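Putative exported protein (Bacteroides fragilis NCTC 9343, PDB 3IEE) is of unknown function but is an alpha-helical, probably exported protein, possibly a lipoprotein anchored in the cell envelope. Local coordinates at residues Tyr189-Asp201 against Val247-Leu261. Sequence-based numbering, arbitrary orientation. Where two conformers were deposited one is given.
Sequences YARKHRMDGPRID and VREKGEYSDADYDML
Tyr-189, the last residue of helix 169-189, drives its ring as a knob into the hole formed by Val-247, Asp-257, Tyr-258 and Leu-261. With CG anti to the backbone N (chi1 -178°), the ring reaches across to the turn that begins helix 255-268, where its OH accepts a hydrogen bond from Ser-254 N at 3.2 Å. Ser-254 is the N-cap residue of that helix, its OG accepting from Asp-257 N, so this one residue joins the tyrosine to the helix start. Leu-261 CD1 lies over one face of the Tyr-189 ring, towards its rim, and Val-247 CG1 presses obliquely on CE1. The ring of Tyr-253 leans against that of Tyr-189, their planes 31° apart, while Tyr-189 O lies at its edge; from the following loop Lys-192 CB sits over one face in a CH-pi contact, 4.0 Å from the centroid, and Met-195 SE makes an oblique Met-aromatic contact. Tyr-253 OH donates to Asp-255 OD1, and a water bridges the backbones by donating to Lys-192 O and accepting from Tyr-253 N. The extended Lys-192 chain carries its ammonium on to Asp-51 of helix 43-56. At the other end, Arg-248 grips Asp-201 side-on, NE to OD1 and NH2 to OD2, both 2.9 Å; the carboxylate is tilted 26° from the guanidinium plane. Gly-197 CA packs 3.3 Å above the guanidinium, a close fit at the first turn of helix 197-215, whose N-cap, Asp-196, accepts from Arg-199 N through OD1. By contrast, the single NZ of Lys-250 bonds both oxygens of Asp-257, each through its syn lone pair. Two interhelical connections are thus joined by an aromatic cluster in which the Tyr-189 and Tyr-253 hydroxyls are both hydrogen-bonded, and by a bidentate salt bridge that probably fixes the guanidinium's rotation.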
loop_
_atom_site.group_PDB
_atom_site.type_symbol
_atom_site.label_atom_id
_atom_site.label_comp_id
_atom_site.label_asym_id
_atom_site.label_seq_id
_atom_site.Cartn_x
_atom_site.Cartn_y
_atom_site.Cartn_z
ATOM N N TYR A 189 -3.500 -4.371 6.979
ATOM C CA TYR A 189 -3.183 -5.164 8.169
ATOM C C TYR A 189 -2.250 -4.364 9.112
ATOM O O TYR A 189 -2.333 -4.482 10.320
ATOM C CB TYR A 189 -2.614 -6.552 7.826
ATOM C CG TYR A 189 -2.369 -7.316 9.102
ATOM C CD1 TYR A 189 -3.438 -7.807 9.869
ATOM C CD2 TYR A 189 -1.098 -7.430 9.641
ATOM C CE1 TYR A 189 -3.207 -8.438 11.101
ATOM C CE2 TYR A 189 -0.885 -8.023 10.858
ATOM C CZ TYR A 189 -1.922 -8.530 11.589
ATOM O OH TYR A 189 -1.709 -9.131 12.826
ATOM N N ALA A 190 -1.346 -3.592 8.532
ATOM C CA ALA A 190 -0.419 -2.764 9.315
ATOM C C ALA A 190 -1.031 -1.633 10.148
ATOM O O ALA A 190 -0.292 -0.970 10.904
ATOM C CB ALA A 190 0.672 -2.175 8.387
ATOM N N ARG A 191 -2.327 -1.381 10.007
ATOM C CA ARG A 191 -3.000 -0.300 10.761
ATOM C C ARG A 191 -3.301 -0.810 12.190
ATOM O O ARG A 191 -4.463 -1.003 12.558
ATOM C CB ARG A 191 -4.264 0.205 10.039
ATOM C CG ARG A 191 -4.100 0.589 8.556
ATOM C CD ARG A 191 -5.135 1.647 8.057
ATOM N NE ARG A 191 -5.480 1.578 6.620
ATOM C CZ ARG A 191 -6.256 2.469 5.980
ATOM N NH1 ARG A 191 -6.733 3.520 6.656
ATOM N NH2 ARG A 191 -6.529 2.361 4.652
ATOM N N LYS A 192 -2.229 -1.035 12.965
ATOM C CA LYS A 192 -2.259 -1.583 14.320
ATOM C C LYS A 192 -3.299 -0.934 15.217
ATOM O O LYS A 192 -3.988 -1.606 15.976
ATOM C CB LYS A 192 -0.858 -1.409 14.928
ATOM C CG LYS A 192 -0.710 -1.658 16.359
ATOM C CD LYS A 192 0.765 -1.562 16.776
ATOM C CE LYS A 192 0.883 -1.713 18.282
ATOM N NZ LYS A 192 2.289 -1.863 18.683
ATOM N N HIS A 193 -3.383 0.386 15.133
ATOM C CA HIS A 193 -4.220 1.161 16.035
ATOM C C HIS A 193 -5.653 1.377 15.592
ATOM O O HIS A 193 -6.463 1.799 16.394
ATOM C CB HIS A 193 -3.531 2.479 16.338
ATOM C CG HIS A 193 -2.206 2.302 17.011
ATOM N ND1 HIS A 193 -1.016 2.453 16.336
ATOM C CD2 HIS A 193 -1.881 1.989 18.288
ATOM C CE1 HIS A 193 -0.013 2.224 17.165
ATOM N NE2 HIS A 193 -0.508 1.937 18.353
ATOM N N ARG A 194 -5.971 1.141 14.325
ATOM C CA ARG A 194 -7.350 1.273 13.886
ATOM C C ARG A 194 -7.703 0.318 12.759
ATOM O O ARG A 194 -8.172 0.685 11.700
ATOM C CB ARG A 194 -7.709 2.699 13.522
ATOM C CG ARG A 194 -9.235 2.862 13.384
ATOM C CD ARG A 194 -9.595 4.208 12.849
ATOM N NE ARG A 194 -9.174 5.241 13.772
ATOM C CZ ARG A 194 -9.353 6.544 13.576
ATOM N NH1 ARG A 194 -9.925 6.992 12.453
ATOM N NH2 ARG A 194 -8.929 7.398 14.501
HETATM N N MSE A 195 -7.661 -1.222 13.153
HETATM C CA MSE A 195 -7.664 -2.336 12.204
HETATM C C MSE A 195 -9.055 -2.341 11.548
HETATM O O MSE A 195 -10.057 -2.314 12.269
HETATM C CB MSE A 195 -7.430 -3.634 13.003
HETATM C CG MSE A 195 -5.988 -3.762 13.627
HETATM SE SE MSE A 195 -4.697 -4.100 12.189
HETATM C CE MSE A 195 -5.973 -4.830 10.899
ATOM N N ASP A 196 -9.118 -2.370 10.210
ATOM C CA ASP A 196 -10.372 -2.473 9.497
ATOM C C ASP A 196 -10.587 -3.910 9.035
ATOM O O ASP A 196 -10.267 -4.265 7.895
ATOM C CB ASP A 196 -10.418 -1.541 8.307
ATOM C CG ASP A 196 -11.777 -1.335 7.794
ATOM O OD1 ASP A 196 -12.607 -2.261 7.912
ATOM O OD2 ASP A 196 -11.983 -0.281 7.177
ATOM N N GLY A 197 -10.991 -4.753 9.979
ATOM C CA GLY A 197 -11.183 -6.177 9.705
ATOM C C GLY A 197 -12.030 -6.471 8.513
ATOM O O GLY A 197 -11.638 -7.258 7.633
ATOM N N PRO A 198 -13.247 -5.882 8.458
ATOM C CA PRO A 198 -14.082 -6.193 7.284
ATOM C C PRO A 198 -13.480 -5.760 5.956
ATOM O O PRO A 198 -13.726 -6.413 4.922
ATOM C CB PRO A 198 -15.407 -5.467 7.584
ATOM C CG PRO A 198 -15.427 -5.295 9.037
ATOM C CD PRO A 198 -13.984 -5.125 9.468
ATOM N N ARG A 199 -12.761 -4.639 5.947
ATOM C CA ARG A 199 -12.064 -4.202 4.732
ATOM C C ARG A 199 -10.987 -5.226 4.316
ATOM O O ARG A 199 -10.904 -5.570 3.132
ATOM C CB ARG A 199 -11.470 -2.801 4.890
ATOM C CG ARG A 199 -10.812 -2.295 3.641
ATOM C CD ARG A 199 -11.785 -2.173 2.490
ATOM N NE ARG A 199 -11.135 -1.472 1.392
ATOM C CZ ARG A 199 -11.695 -1.157 0.229
ATOM N NH1 ARG A 199 -12.962 -1.453 -0.043
ATOM N NH2 ARG A 199 -10.955 -0.517 -0.666
ATOM N N ILE A 200 -10.215 -5.756 5.277
ATOM C CA ILE A 200 -9.249 -6.846 4.990
ATOM C C ILE A 200 -10.010 -8.037 4.384
ATOM O O ILE A 200 -9.609 -8.602 3.364
ATOM C CB ILE A 200 -8.512 -7.277 6.234
ATOM C CG1 ILE A 200 -7.589 -6.153 6.709
ATOM C CG2 ILE A 200 -7.701 -8.627 5.968
ATOM C CD1 ILE A 200 -7.094 -6.327 8.114
ATOM N N ASP A 201 -11.163 -8.375 4.962
ATOM C CA ASP A 201 -11.919 -9.524 4.434
ATOM C C ASP A 201 -12.385 -9.291 2.989
ATOM O O ASP A 201 -12.396 -10.227 2.165
ATOM C CB ASP A 201 -13.094 -9.846 5.335
ATOM C CG ASP A 201 -12.684 -10.189 6.751
ATOM O OD1 ASP A 201 -11.528 -10.563 6.999
ATOM O OD2 ASP A 201 -13.558 -10.127 7.646
ATOM N N VAL A 247 -5.004 -15.162 10.628
ATOM C CA VAL A 247 -4.690 -13.929 11.357
ATOM C C VAL A 247 -5.965 -13.123 11.676
ATOM O O VAL A 247 -6.111 -12.588 12.761
ATOM C CB VAL A 247 -3.609 -13.095 10.572
ATOM C CG1 VAL A 247 -3.499 -11.659 11.111
ATOM C CG2 VAL A 247 -2.253 -13.816 10.692
ATOM N N ARG A 248 -6.898 -13.100 10.737
ATOM C CA ARG A 248 -8.192 -12.457 10.978
ATOM C C ARG A 248 -9.089 -13.121 12.037
ATOM O O ARG A 248 -10.088 -12.506 12.508
ATOM C CB ARG A 248 -8.953 -12.290 9.660
ATOM C CG ARG A 248 -8.524 -11.027 8.944
ATOM C CD ARG A 248 -9.125 -9.749 9.618
ATOM N NE ARG A 248 -10.576 -9.665 9.542
ATOM C CZ ARG A 248 -11.411 -9.371 10.544
ATOM N NH1 ARG A 248 -10.972 -9.081 11.753
ATOM N NH2 ARG A 248 -12.699 -9.296 10.263
ATOM N N GLU A 249 -8.774 -14.359 12.445
ATOM C CA GLU A 249 -9.442 -14.980 13.596
ATOM C C GLU A 249 -8.885 -14.530 14.957
ATOM O O GLU A 249 -9.458 -14.832 16.012
ATOM C CB GLU A 249 -9.371 -16.511 13.498
ATOM C CG GLU A 249 -10.042 -17.090 12.298
ATOM C CD GLU A 249 -9.795 -18.598 12.221
ATOM O OE1 GLU A 249 -9.878 -19.271 13.266
ATOM O OE2 GLU A 249 -9.536 -19.084 11.120
ATOM N N LYS A 250 -7.736 -13.868 14.928
ATOM C CA LYS A 250 -7.101 -13.330 16.108
ATOM C C LYS A 250 -7.584 -11.904 16.397
ATOM O O LYS A 250 -8.053 -11.205 15.499
ATOM C CB LYS A 250 -5.592 -13.304 15.940
ATOM C CG LYS A 250 -4.978 -14.663 15.631
ATOM C CD LYS A 250 -3.488 -14.408 15.360
ATOM C CE LYS A 250 -2.674 -15.559 15.473
ATOM N NZ LYS A 250 -1.210 -15.137 15.419
ATOM N N GLY A 251 -7.462 -11.472 17.657
ATOM C CA GLY A 251 -8.137 -10.240 18.111
ATOM C C GLY A 251 -7.299 -8.954 18.153
ATOM O O GLY A 251 -7.781 -7.892 18.614
ATOM N N GLU A 252 -6.035 -9.053 17.744
ATOM C CA GLU A 252 -5.097 -7.955 17.772
ATOM C C GLU A 252 -3.999 -8.139 16.726
ATOM O O GLU A 252 -3.526 -9.253 16.466
ATOM C CB GLU A 252 -4.461 -7.807 19.167
ATOM C CG GLU A 252 -3.842 -6.442 19.348
ATOM C CD GLU A 252 -3.213 -6.198 20.712
ATOM O OE1 GLU A 252 -3.684 -6.739 21.734
ATOM O OE2 GLU A 252 -2.259 -5.387 20.758
ATOM N N TYR A 253 -3.565 -7.027 16.155
ATOM C CA TYR A 253 -2.348 -6.945 15.350
ATOM C C TYR A 253 -1.110 -7.464 16.117
ATOM O O TYR A 253 -1.006 -7.256 17.337
ATOM C CB TYR A 253 -2.101 -5.446 15.010
ATOM C CG TYR A 253 -0.773 -5.201 14.323
ATOM C CD1 TYR A 253 -0.657 -5.307 12.964
ATOM C CD2 TYR A 253 0.381 -4.932 15.055
ATOM C CE1 TYR A 253 0.531 -5.086 12.311
ATOM C CE2 TYR A 253 1.579 -4.743 14.413
ATOM C CZ TYR A 253 1.655 -4.825 13.062
ATOM O OH TYR A 253 2.843 -4.663 12.404
ATOM N N SER A 254 -0.188 -8.131 15.419
ATOM C CA SER A 254 1.159 -8.296 15.962
ATOM C C SER A 254 2.177 -8.112 14.838
ATOM O O SER A 254 1.925 -8.423 13.679
ATOM C CB SER A 254 1.300 -9.641 16.679
ATOM O OG SER A 254 1.576 -10.703 15.769
ATOM N N ASP A 255 3.335 -7.549 15.170
ATOM C CA ASP A 255 4.410 -7.499 14.213
ATOM C C ASP A 255 4.776 -8.913 13.712
ATOM O O ASP A 255 5.130 -9.055 12.565
ATOM C CB ASP A 255 5.645 -6.833 14.852
ATOM C CG ASP A 255 5.600 -5.310 14.808
ATOM O OD1 ASP A 255 4.746 -4.696 14.125
ATOM O OD2 ASP A 255 6.487 -4.717 15.447
ATOM N N ALA A 256 4.668 -9.938 14.559
ATOM C CA ALA A 256 5.031 -11.308 14.116
ATOM C C ALA A 256 4.097 -11.745 12.964
ATOM O O ALA A 256 4.528 -12.405 12.004
ATOM C CB ALA A 256 4.949 -12.266 15.216
ATOM N N ASP A 257 2.809 -11.447 13.145
ATOM C CA ASP A 257 1.807 -11.759 12.112
ATOM C C ASP A 257 2.068 -10.942 10.848
ATOM O O ASP A 257 2.047 -11.496 9.745
ATOM C CB ASP A 257 0.397 -11.550 12.659
ATOM C CG ASP A 257 -0.028 -12.663 13.631
ATOM O OD1 ASP A 257 0.497 -13.788 13.552
ATOM O OD2 ASP A 257 -0.902 -12.418 14.468
ATOM N N TYR A 258 2.350 -9.644 10.999
ATOM C CA TYR A 258 2.637 -8.812 9.849
ATOM C C TYR A 258 3.818 -9.313 9.059
ATOM O O TYR A 258 3.776 -9.424 7.844
ATOM C CB TYR A 258 2.867 -7.355 10.249
ATOM C CG TYR A 258 3.182 -6.460 9.049
ATOM C CD1 TYR A 258 2.162 -5.921 8.242
ATOM C CD2 TYR A 258 4.488 -6.128 8.736
ATOM C CE1 TYR A 258 2.456 -5.083 7.188
ATOM C CE2 TYR A 258 4.788 -5.288 7.649
ATOM C CZ TYR A 258 3.750 -4.769 6.883
ATOM O OH TYR A 258 4.076 -3.974 5.785
ATOM N N ASP A 259 4.881 -9.640 9.793
ATOM C CA ASP A 259 6.103 -10.108 9.190
ATOM C C ASP A 259 5.878 -11.509 8.563
ATOM O O ASP A 259 6.464 -11.830 7.541
ATOM C CB ASP A 259 7.184 -10.150 10.251
ATOM C CG ASP A 259 7.590 -8.748 10.731
ATOM O OD1 ASP A 259 7.246 -7.704 10.075
ATOM O OD2 ASP A 259 8.249 -8.720 11.788
HETATM N N MSE A 260 5.020 -12.336 9.161
HETATM C CA MSE A 260 4.699 -13.623 8.547
HETATM C C MSE A 260 4.052 -13.381 7.178
HETATM O O MSE A 260 4.417 -14.006 6.165
HETATM C CB MSE A 260 3.737 -14.439 9.401
HETATM C CG MSE A 260 3.462 -15.798 8.853
HETATM SE SE MSE A 260 2.188 -16.715 10.045
HETATM C CE MSE A 260 0.645 -15.514 9.857
ATOM N N LEU A 261 3.077 -12.473 7.164
ATOM C CA LEU A 261 2.344 -12.192 5.924
ATOM C C LEU A 261 3.265 -11.548 4.865
ATOM O O LEU A 261 3.182 -11.915 3.680
ATOM C CB LEU A 261 1.143 -11.299 6.198
ATOM C CG LEU A 261 0.014 -11.942 7.018
ATOM C CD1 LEU A 261 -1.091 -10.936 7.347
ATOM C CD2 LEU A 261 -0.593 -13.163 6.322
HETATM O O HOH W 1 -4.459 -4.234 16.724
#